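NBS-LRR class disease resistance protein (Oryza sativa subsp. japonica, PDB 6FU9) is a rice NBS-LRR immune receptor whose small integrated heavy-metal-associated (HMA) domain probably binds effector proteins of the rice blast fungus. Local coordinates at residues 53-56 / 57-60. Residues are numbered along the deposited sequence; the frame is centred on the assembly and turned at random.
Sequences GIDS and INLV
Asp55 reaches forward with its carboxylate to the start of helix 56-66, where Asp55 OD1 accepts the backbone N-H of Asn58 at 3.0 Å. The bond is nearly straight at the hydrogen, 172°, but the donor meets OD1 from above the carboxylate plane, 60° out of it. With CG opposite the backbone N (chi1 180°), the acid lies beside its own carbonyl and thus faces the helix start. This is a side-chain N-cap: aspartate suits the place because it is short enough to reach an amide of the first turn, which lacks the i-4 carbonyl partner of regular helix, and its charge probably interacts favourably with the helix dipole. Asp55 OD1 also lies 3.2 Å from Ile57 CB. The regular i to i+4 bonds begin with the cap residue's own carbonyl: Leu59 N to Asp55 O at 3.0 Å, then Val60 N to Ser56 O at 3.0 Å. The capped turn joins strand 46-51 to the second helix of a βαββαβ, ferredoxin-like fold, the fold of HMA domains. On the buried side, Ile54, branched at CB, and Leu59, branched at CG, slant across each other, methyl Ile54 CG2 meeting methyl Leu59 CD2 at 4.1 Å. Both apolar residues suit the helix-sheet interface: Ile54 packs on Ile9 and Leu59 on Phe11 of strand 7-12, while Val60, compact and branched, touches Phe11 and Phe72.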
loop_
_atom_site.group_PDB
_atom_site.type_symbol
_atom_site.label_atom_id
_atom_site.label_comp_id
_atom_site.label_asym_id
_atom_site.label_seq_id
_atom_site.Cartn_x
_atom_site.Cartn_y
_atom_site.Cartn_z
ATOM N N GLY A 53 -3.086 -7.634 15.326
ATOM C CA GLY A 53 -2.047 -8.277 16.122
ATOM C C GLY A 53 -0.999 -9.047 15.311
ATOM O O GLY A 53 -0.507 -10.054 15.765
ATOM N N ILE A 54 -0.653 -8.516 14.150
ATOM C CA ILE A 54 0.392 -9.086 13.324
ATOM C C ILE A 54 1.757 -8.645 13.862
ATOM O O ILE A 54 1.974 -7.461 14.038
ATOM C CB ILE A 54 0.231 -8.615 11.871
ATOM C CG1 ILE A 54 -1.152 -9.031 11.307
ATOM C CG2 ILE A 54 1.360 -9.163 11.009
ATOM C CD1 ILE A 54 -1.498 -8.267 10.051
ATOM N N ASP A 55 2.643 -9.605 14.057
ATOM C CA ASP A 55 4.046 -9.302 14.367
ATOM C C ASP A 55 4.778 -9.026 13.038
ATOM O O ASP A 55 5.281 -9.938 12.363
ATOM C CB ASP A 55 4.635 -10.470 15.117
ATOM C CG ASP A 55 6.111 -10.269 15.488
ATOM O OD1 ASP A 55 6.734 -9.328 15.028
ATOM O OD2 ASP A 55 6.648 -11.139 16.154
ATOM N N SER A 56 4.787 -7.767 12.659
ATOM C CA SER A 56 5.349 -7.415 11.375
ATOM C C SER A 56 6.856 -7.582 11.363
ATOM O O SER A 56 7.413 -7.761 10.291
ATOM C CB SER A 56 4.908 -6.011 10.923
ATOM O OG SER A 56 5.457 -5.079 11.761
ATOM N N ILE A 57 7.514 -7.486 12.506
ATOM C CA ILE A 57 8.930 -7.786 12.683
ATOM C C ILE A 57 9.279 -9.137 12.200
ATOM O O ILE A 57 10.169 -9.308 11.363
ATOM C CB ILE A 57 9.381 -7.658 14.228
ATOM C CG1 ILE A 57 9.200 -6.229 14.698
ATOM C CG2 ILE A 57 10.846 -8.092 14.463
ATOM C CD1 ILE A 57 9.636 -5.186 13.669
ATOM N N ASN A 58 8.623 -10.123 12.775
ATOM C CA ASN A 58 8.888 -11.505 12.406
ATOM C C ASN A 58 8.415 -11.747 10.962
ATOM O O ASN A 58 9.054 -12.511 10.257
ATOM C CB ASN A 58 8.248 -12.492 13.414
ATOM C CG ASN A 58 9.220 -12.956 14.515
ATOM O OD1 ASN A 58 8.913 -12.911 15.723
ATOM N ND2 ASN A 58 10.360 -13.458 14.104
ATOM N N LEU A 59 7.317 -11.134 10.568
ATOM C CA LEU A 59 6.803 -11.402 9.218
ATOM C C LEU A 59 7.764 -10.932 8.128
ATOM O O LEU A 59 8.048 -11.683 7.166
ATOM C CB LEU A 59 5.452 -10.720 9.050
ATOM C CG LEU A 59 4.827 -10.888 7.660
ATOM C CD1 LEU A 59 4.750 -12.334 7.209
ATOM C CD2 LEU A 59 3.461 -10.228 7.651
ATOM N N VAL A 60 8.343 -9.740 8.259
ATOM C CA VAL A 60 9.300 -9.315 7.286
ATOM C C VAL A 60 10.540 -10.201 7.218
ATOM O O VAL A 60 11.070 -10.466 6.142
ATOM C CB VAL A 60 9.605 -7.839 7.376
ATOM C CG1 VAL A 60 10.559 -7.543 8.547
ATOM C CG2 VAL A 60 10.183 -7.319 6.079
#